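Local coordinates for putative OMPA family lipoprotein (Burkholderia pseudomallei, PDB 4B5C) that probably works as the outer-membrane lipoprotein of the Tol-Pal system, helping the membrane invaginate during cell division and keeping it intact, at residues Q56-H61 with R94-L99; A49-H54 with E90-A95. All blocks are in the same frame, centred on the assembly; numbering follows the deposited sequence.

How the interactions relate
Both contacts join helix 48-60 to helix 78-98, the two helices that lie together against the mixed sheet of this OmpA-like domain. Interaction 2 (49-54 with 90-95) is the buried part, about 8 Å from the centre of the chain, and interaction 1 (56-61 with 94-99) is farther out, about 14 Å from it, near the C-terminal ends of both helices. Their own centres are about 7 Å apart. They form one continuous seam: Arg94 and Ala95 belong to both, and Leu96 CD2 packs 3.5 Å from Leu51 O. The closest CA pair widens from 7.2 Å (Leu51 CA to Ala95 CA) to 9.2 Å (Leu58 CA to Leu96 CA), as a lysine-to-carbonyl bond joins the apolar packing.

Interaction 1 of 2, residues Q56-H61 with R94-L99; sequences QYLKSH and RALSLL
Lys59 and Leu99 make the polar link, and Leu58 and Leu96 the apolar one, between the ends of the two helices that pack on the sheet of this OmpA-like alpha/beta domain. The Lys59 chain leaves its helix with CG beside the backbone N (chi1 -64°), then bends at the third torsion (chi3 66°), which carries the ammonium group across to the other helix. There Lys59 NZ gives a hydrogen bond of 2.8 Å to Leu99 O, approaching nearly head-on to the carbonyl, with a C=O...N angle of 167°. Lys59 CD and CE also pass close, each 3.4 Å from Leu99 O. A lysine suits this exposed margin: its long chain spans the gap, and its positive charge probably interacts favourably with the negative end of the helix dipole of 78-98. Leu99 contributes its carbonyl to the link, while its side chain turns to Gln52 and Ala55 of helix 48-60.

Beneath this polar link the two buried leucines meet end to end through single methyls. Leu96 is extended beyond CB, with its CD1 anti to CA, which carries that methyl out toward Leu58. Both residues also rest on Ile66 of strand 66-71, where branched aliphatic chains fill the space between helices and sheet. Leu58 CD1 lies 4.3 Å from Leu96 CD1.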
ATOM      1  N   GLN A  56      13.676   3.251   5.229  1.00 33.71           N
ATOM      2  CA  GLN A  56      14.687   3.598   6.223  1.00 42.73           C
ATOM      3  C   GLN A  56      14.286   3.129   7.620  1.00 42.41           C
ATOM      4  O   GLN A  56      15.123   2.645   8.384  1.00 37.13           O
ATOM      5  CB  GLN A  56      14.934   5.109   6.239  1.00 42.98           C
ATOM      6  CG  GLN A  56      16.082   5.537   7.142  1.00 55.94           C
ATOM      7  CD  GLN A  56      16.004   7.001   7.541  1.00 73.92           C
ATOM      8  OE1 GLN A  56      15.151   7.395   8.336  1.00 67.25           O
ATOM      9  NE2 GLN A  56      16.898   7.814   6.988  1.00 74.91           N
ATOM     10  N   TYR A  57      13.006   3.273   7.949  1.00 33.30           N
ATOM     11  CA  TYR A  57      12.517   2.879   9.264  1.00 37.71           C
ATOM     12  C   TYR A  57      12.503   1.362   9.443  1.00 39.39           C
ATOM     13  O   TYR A  57      12.913   0.849  10.485  1.00 43.73           O
ATOM     14  CB  TYR A  57      11.123   3.459   9.533  1.00 35.16           C
ATOM     15  CG  TYR A  57      10.529   2.986  10.841  1.00 33.22           C
ATOM     16  CD1 TYR A  57      10.797   3.652  12.030  1.00 37.51           C
ATOM     17  CD2 TYR A  57       9.717   1.863  10.889  1.00 33.63           C
ATOM     18  CE1 TYR A  57      10.263   3.218  13.231  1.00 38.36           C
ATOM     19  CE2 TYR A  57       9.180   1.419  12.081  1.00 43.95           C
ATOM     20  CZ  TYR A  57       9.455   2.101  13.249  1.00 47.90           C
ATOM     21  OH  TYR A  57       8.921   1.663  14.438  1.00 36.18           O
ATOM     22  N   LEU A  58      12.035   0.650   8.423  1.00 37.15           N
ATOM     23  CA  LEU A  58      11.925  -0.805   8.495  1.00 32.89           C
ATOM     24  C   LEU A  58      13.294  -1.471   8.575  1.00 34.03           C
ATOM     25  O   LEU A  58      13.476  -2.454   9.293  1.00 29.03           O
ATOM     26  CB  LEU A  58      11.142  -1.343   7.295  1.00 32.16           C
ATOM     27  CG  LEU A  58       9.649  -1.011   7.265  1.00 33.91           C
ATOM     28  CD1 LEU A  58       9.044  -1.330   5.904  1.00 27.25           C
ATOM     29  CD2 LEU A  58       8.922  -1.760   8.370  1.00 36.85           C
ATOM     30  N   LYS A  59      14.253  -0.926   7.837  1.00 28.12           N
ATOM     31  CA  LYS A  59      15.604  -1.473   7.792  1.00 36.79           C
ATOM     32  C   LYS A  59      16.321  -1.331   9.131  1.00 42.80           C
ATOM     33  O   LYS A  59      17.153  -2.165   9.488  1.00 38.54           O
ATOM     34  CB  LYS A  59      16.410  -0.794   6.683  1.00 37.81           C
ATOM     35  CG  LYS A  59      15.863  -1.059   5.292  1.00 31.35           C
ATOM     36  CD  LYS A  59      16.320  -0.007   4.295  1.00 36.33           C
ATOM     37  CE  LYS A  59      17.822  -0.051   4.071  1.00 36.95           C
ATOM     38  NZ  LYS A  59      18.240   0.947   3.046  1.00 32.28           N
ATOM     39  N   SER A  60      15.993  -0.273   9.868  1.00 40.87           N
ATOM     40  CA  SER A  60      16.597  -0.035  11.175  1.00 45.18           C
ATOM     41  C   SER A  60      15.770  -0.668  12.294  1.00 46.06           C
ATOM     42  O   SER A  60      16.178  -0.670  13.456  1.00 43.45           O
ATOM     43  CB  SER A  60      16.772   1.465  11.423  1.00 43.94           C
ATOM     44  OG  SER A  60      15.529   2.141  11.380  1.00 38.35           O
ATOM     45  N   HIS A  61      14.606  -1.202  11.935  1.00 39.36           N
ATOM     46  CA  HIS A  61      13.750  -1.890  12.897  1.00 40.11           C
ATOM     47  C   HIS A  61      13.333  -3.250  12.351  1.00 39.97           C
ATOM     48  O   HIS A  61      12.152  -3.491  12.103  1.00 41.89           O
ATOM     49  CB  HIS A  61      12.518  -1.048  13.225  1.00 39.75           C
ATOM     50  CG  HIS A  61      12.840   0.305  13.780  1.00 38.80           C
ATOM     51  ND1 HIS A  61      13.532   1.256  13.063  1.00 33.62           N
ATOM     52  CD2 HIS A  61      12.565   0.866  14.981  1.00 45.56           C
ATOM     53  CE1 HIS A  61      13.671   2.345  13.799  1.00 33.71           C
ATOM     54  NE2 HIS A  61      13.093   2.134  14.967  1.00 38.94           N
ATOM     55  N   ARG A  94       7.983  -4.462  -3.905  1.00 25.79           N
ATOM     56  CA  ARG A  94       9.195  -4.422  -4.723  1.00 32.12           C
ATOM     57  C   ARG A  94       9.940  -3.096  -4.557  1.00 31.29           C
ATOM     58  O   ARG A  94      11.173  -3.064  -4.542  1.00 26.75           O
ATOM     59  CB  ARG A  94       8.876  -4.691  -6.198  1.00 30.52           C
ATOM     60  CG  ARG A  94       8.460  -6.129  -6.480  1.00 31.27           C
ATOM     61  CD  ARG A  94       8.306  -6.411  -7.973  1.00 40.03           C
ATOM     62  NE  ARG A  94       7.100  -5.811  -8.537  1.00 44.54           N
ATOM     63  CZ  ARG A  94       7.087  -4.710  -9.281  1.00 51.50           C
ATOM     64  NH1 ARG A  94       8.222  -4.081  -9.560  1.00 44.14           N
ATOM     65  NH2 ARG A  94       5.940  -4.236  -9.750  1.00 44.71           N
ATOM     66  N   ALA A  95       9.188  -2.007  -4.425  1.00 24.01           N
ATOM     67  CA  ALA A  95       9.780  -0.698  -4.183  1.00 27.88           C
ATOM     68  C   ALA A  95      10.565  -0.709  -2.874  1.00 29.71           C
ATOM     69  O   ALA A  95      11.681  -0.194  -2.801  1.00 24.01           O
ATOM     70  CB  ALA A  95       8.701   0.375  -4.148  1.00 21.83           C
ATOM     71  N   LEU A  96       9.973  -1.309  -1.847  1.00 20.61           N
ATOM     72  CA  LEU A  96      10.615  -1.416  -0.545  1.00 26.97           C
ATOM     73  C   LEU A  96      11.793  -2.386  -0.585  1.00 25.64           C
ATOM     74  O   LEU A  96      12.817  -2.153   0.056  1.00 28.30           O
ATOM     75  CB  LEU A  96       9.602  -1.840   0.525  1.00 19.08           C
ATOM     76  CG  LEU A  96       8.559  -0.789   0.917  1.00 31.80           C
ATOM     77  CD1 LEU A  96       7.551  -1.350   1.913  1.00 19.06           C
ATOM     78  CD2 LEU A  96       9.238   0.452   1.478  1.00 26.58           C
ATOM     79  N   SER A  97      11.643  -3.474  -1.337  1.00 25.72           N
ATOM     80  CA  SER A  97      12.724  -4.447  -1.491  1.00 31.83           C
ATOM     81  C   SER A  97      13.922  -3.801  -2.171  1.00 32.63           C
ATOM     82  O   SER A  97      15.067  -3.980  -1.750  1.00 25.94           O
ATOM     83  CB  SER A  97      12.257  -5.652  -2.310  1.00 27.41           C
ATOM     84  OG  SER A  97      11.145  -6.287  -1.703  1.00 32.83           O
ATOM     85  N   LEU A  98      13.646  -3.048  -3.231  1.00 26.02           N
ATOM     86  CA  LEU A  98      14.687  -2.346  -3.965  1.00 26.10           C
ATOM     87  C   LEU A  98      15.434  -1.389  -3.041  1.00 32.04           C
ATOM     88  O   LEU A  98      16.623  -1.135  -3.228  1.00 28.29           O
ATOM     89  CB  LEU A  98      14.078  -1.573  -5.137  1.00 24.85           C
ATOM     90  CG  LEU A  98      15.040  -1.035  -6.195  1.00 36.37           C
ATOM     91  CD1 LEU A  98      15.677  -2.183  -6.968  1.00 35.04           C
ATOM     92  CD2 LEU A  98      14.320  -0.087  -7.140  1.00 31.55           C
ATOM     93  N   LEU A  99      14.733  -0.860  -2.045  1.00 28.24           N
ATOM     94  CA  LEU A  99      15.330   0.090  -1.112  1.00 29.02           C
ATOM     95  C   LEU A  99      16.069  -0.610   0.026  1.00 34.56           C
ATOM     96  O   LEU A  99      16.669   0.044   0.880  1.00 37.87           O
ATOM     97  CB  LEU A  99      14.268   1.037  -0.558  1.00 22.05           C
ATOM     98  CG  LEU A  99      13.718   2.057  -1.557  1.00 25.65           C
ATOM     99  CD1 LEU A  99      12.379   2.618  -1.095  1.00 22.87           C
ATOM    100  CD2 LEU A  99      14.726   3.173  -1.796  1.00 19.90           C
TER

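Interaction 2 of 2, residues A49-H54 with E90-A95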
ATOM      1  N   ALA A  49       9.345   9.538  -1.735  1.00 33.90           N
ATOM      2  CA  ALA A  49       9.740   9.989  -0.404  1.00 35.34           C
ATOM      3  C   ALA A  49       9.104   9.119   0.675  1.00 35.44           C
ATOM      4  O   ALA A  49       9.766   8.711   1.633  1.00 36.62           O
ATOM      5  CB  ALA A  49       9.362  11.447  -0.203  1.00 38.08           C
ATOM      6  N   LEU A  50       7.815   8.841   0.513  1.00 31.27           N
ATOM      7  CA  LEU A  50       7.079   8.017   1.460  1.00 32.83           C
ATOM      8  C   LEU A  50       7.701   6.632   1.577  1.00 31.78           C
ATOM      9  O   LEU A  50       7.923   6.133   2.682  1.00 34.09           O
ATOM     10  CB  LEU A  50       5.608   7.909   1.046  1.00 26.09           C
ATOM     11  CG  LEU A  50       4.674   7.084   1.933  1.00 27.36           C
ATOM     12  CD1 LEU A  50       3.219   7.371   1.588  1.00 33.64           C
ATOM     13  CD2 LEU A  50       4.967   5.597   1.808  1.00 33.76           C
ATOM     14  N   LEU A  51       7.976   6.011   0.435  1.00 30.77           N
ATOM     15  CA  LEU A  51       8.564   4.675   0.418  1.00 32.03           C
ATOM     16  C   LEU A  51       9.985   4.673   0.986  1.00 30.50           C
ATOM     17  O   LEU A  51      10.355   3.789   1.761  1.00 28.02           O
ATOM     18  CB  LEU A  51       8.549   4.097  -0.999  1.00 28.17           C
ATOM     19  CG  LEU A  51       7.162   3.853  -1.601  1.00 32.14           C
ATOM     20  CD1 LEU A  51       7.271   3.498  -3.072  1.00 24.30           C
ATOM     21  CD2 LEU A  51       6.420   2.764  -0.836  1.00 28.51           C
ATOM     22  N   GLN A  52      10.778   5.667   0.599  1.00 27.02           N
ATOM     23  CA  GLN A  52      12.139   5.791   1.103  1.00 34.07           C
ATOM     24  C   GLN A  52      12.152   5.884   2.626  1.00 39.63           C
ATOM     25  O   GLN A  52      12.915   5.184   3.291  1.00 40.05           O
ATOM     26  CB  GLN A  52      12.833   7.007   0.486  1.00 31.41           C
ATOM     27  CG  GLN A  52      13.225   6.821  -0.975  1.00 31.25           C
ATOM     28  CD  GLN A  52      13.645   8.122  -1.629  1.00 41.71           C
ATOM     29  OE1 GLN A  52      13.338   9.205  -1.129  1.00 39.87           O
ATOM     30  NE2 GLN A  52      14.351   8.026  -2.751  1.00 34.62           N
ATOM     31  N   GLN A  53      11.298   6.745   3.173  1.00 38.20           N
ATOM     32  CA  GLN A  53      11.217   6.933   4.618  1.00 35.03           C
ATOM     33  C   GLN A  53      10.856   5.640   5.337  1.00 31.58           C
ATOM     34  O   GLN A  53      11.538   5.231   6.276  1.00 36.14           O
ATOM     35  CB  GLN A  53      10.207   8.028   4.961  1.00 40.24           C
ATOM     36  CG  GLN A  53      10.652   9.417   4.543  1.00 48.04           C
ATOM     37  CD  GLN A  53      11.962   9.820   5.195  1.00 63.78           C
ATOM     38  OE1 GLN A  53      12.189   9.553   6.376  1.00 61.81           O
ATOM     39  NE2 GLN A  53      12.835  10.459   4.424  1.00 62.34           N
ATOM     40  N   HIS A  54       9.779   5.000   4.895  1.00 30.90           N
ATOM     41  CA  HIS A  54       9.371   3.722   5.464  1.00 32.23           C
ATOM     42  C   HIS A  54      10.443   2.650   5.276  1.00 32.52           C
ATOM     43  O   HIS A  54      10.613   1.778   6.129  1.00 29.76           O
ATOM     44  CB  HIS A  54       8.040   3.260   4.866  1.00 31.72           C
ATOM     45  CG  HIS A  54       6.840   3.911   5.483  1.00 27.71           C
ATOM     46  ND1 HIS A  54       6.189   3.385   6.578  1.00 27.19           N
ATOM     47  CD2 HIS A  54       6.172   5.044   5.156  1.00 30.49           C
ATOM     48  CE1 HIS A  54       5.173   4.166   6.900  1.00 29.62           C
ATOM     49  NE2 HIS A  54       5.140   5.178   6.054  1.00 28.49           N
ATOM     50  N   GLU A  90       2.229  -5.631  -4.380  1.00 25.01           N
ATOM     51  CA  GLU A  90       3.559  -6.108  -4.756  1.00 25.23           C
ATOM     52  C   GLU A  90       4.417  -5.016  -5.393  1.00 26.63           C
ATOM     53  O   GLU A  90       5.644  -5.059  -5.310  1.00 26.64           O
ATOM     54  CB  GLU A  90       3.450  -7.317  -5.686  1.00 20.09           C
ATOM     55  CG  GLU A  90       2.817  -8.524  -5.024  1.00 26.09           C
ATOM     56  CD  GLU A  90       2.454  -9.612  -6.009  1.00 29.72           C
ATOM     57  OE1 GLU A  90       2.494  -9.354  -7.231  1.00 42.33           O
ATOM     58  OE2 GLU A  90       2.123 -10.726  -5.555  1.00 35.68           O
ATOM     59  N   ALA A  91       3.773  -4.043  -6.031  1.00 24.49           N
ATOM     60  CA  ALA A  91       4.499  -2.918  -6.611  1.00 25.32           C
ATOM     61  C   ALA A  91       5.135  -2.090  -5.500  1.00 29.24           C
ATOM     62  O   ALA A  91       6.260  -1.610  -5.633  1.00 33.42           O
ATOM     63  CB  ALA A  91       3.581  -2.062  -7.470  1.00 26.02           C
ATOM     64  N   VAL A  92       4.400  -1.930  -4.403  1.00 24.51           N
ATOM     65  CA  VAL A  92       4.920  -1.269  -3.213  1.00 29.06           C
ATOM     66  C   VAL A  92       6.015  -2.121  -2.575  1.00 23.44           C
ATOM     67  O   VAL A  92       7.078  -1.616  -2.220  1.00 21.85           O
ATOM     68  CB  VAL A  92       3.807  -1.028  -2.169  1.00 23.19           C
ATOM     69  CG1 VAL A  92       4.385  -0.402  -0.913  1.00 16.71           C
ATOM     70  CG2 VAL A  92       2.705  -0.152  -2.756  1.00 18.30           C
ATOM     71  N   ARG A  93       5.747  -3.416  -2.441  1.00 18.16           N
ATOM     72  CA  ARG A  93       6.697  -4.344  -1.837  1.00 27.27           C
ATOM     73  C   ARG A  93       8.035  -4.329  -2.583  1.00 29.19           C
ATOM     74  O   ARG A  93       9.093  -4.191  -1.970  1.00 25.21           O
ATOM     75  CB  ARG A  93       6.107  -5.757  -1.808  1.00 26.98           C
ATOM     76  CG  ARG A  93       6.817  -6.730  -0.878  1.00 25.34           C
ATOM     77  CD  ARG A  93       7.156  -8.016  -1.612  1.00 29.16           C
ATOM     78  NE  ARG A  93       8.291  -7.821  -2.509  1.00 40.03           N
ATOM     79  CZ  ARG A  93       8.482  -8.482  -3.645  1.00 45.83           C
ATOM     80  NH1 ARG A  93       7.606  -9.395  -4.050  1.00 45.20           N
ATOM     81  NH2 ARG A  93       9.551  -8.221  -4.384  1.00 48.96           N
ATOM     82  N   ARG A  94       7.983  -4.462  -3.905  1.00 25.79           N
ATOM     83  CA  ARG A  94       9.195  -4.422  -4.723  1.00 32.12           C
ATOM     84  C   ARG A  94       9.940  -3.096  -4.557  1.00 31.29           C
ATOM     85  O   ARG A  94      11.173  -3.064  -4.542  1.00 26.75           O
ATOM     86  CB  ARG A  94       8.876  -4.691  -6.198  1.00 30.52           C
ATOM     87  CG  ARG A  94       8.460  -6.129  -6.480  1.00 31.27           C
ATOM     88  CD  ARG A  94       8.306  -6.411  -7.973  1.00 40.03           C
ATOM     89  NE  ARG A  94       7.100  -5.811  -8.537  1.00 44.54           N
ATOM     90  CZ  ARG A  94       7.087  -4.710  -9.281  1.00 51.50           C
ATOM     91  NH1 ARG A  94       8.222  -4.081  -9.560  1.00 44.14           N
ATOM     92  NH2 ARG A  94       5.940  -4.236  -9.750  1.00 44.71           N
ATOM     93  N   ALA A  95       9.188  -2.007  -4.425  1.00 24.01           N
ATOM     94  CA  ALA A  95       9.780  -0.698  -4.183  1.00 27.88           C
ATOM     95  C   ALA A  95      10.565  -0.709  -2.874  1.00 29.71           C
ATOM     96  O   ALA A  95      11.681  -0.194  -2.801  1.00 24.01           O
ATOM     97  CB  ALA A  95       8.701   0.375  -4.148  1.00 21.83           C
TER
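Leu51 reaches from helix 48-60 to Val92 and Ala95 of helix 78-98, a helix-to-helix contact on one side of the mixed sheet of the OmpA-like fold. The contact between the segments is apolar, and one leucine supplies its whole first side by dividing its two methyls between two partners. Leu51 CG lies anti to the carbonyl carbon (chi1 -64°), which aims the fork at the other helix. Leu51 CD1 meets Ala95 CB at 3.6 Å, and Leu51 CD2 meets Val92 CG1 at 3.8 Å. The two partners stand one turn apart on their helix, a spacing that the fork of a leucine can straddle. Alanine fits where the backbones come near, Leu51 CA and Ala95 CA being 7.2 Å apart; the beta-branched valine, crossing the leucine at about a right angle, presents CG1, the branch anti to its backbone N (chi1 177°). Val92 also packs on Ile68, Ala132 and Leu134 of the sheet, so this seam continues into the core beneath.

Polar groups near the contact are satisfied separately. The buried His54, which touches Leu134 as Val92 does, has its ring nitrogens hydrogen-bonded to Tyr136 OH and Lys31 O. Regular backbone bonds within each helix satisfy main-chain groups beside the apolar contact, among them the one from Ala95 N to Ala91 O at 3.2 Å.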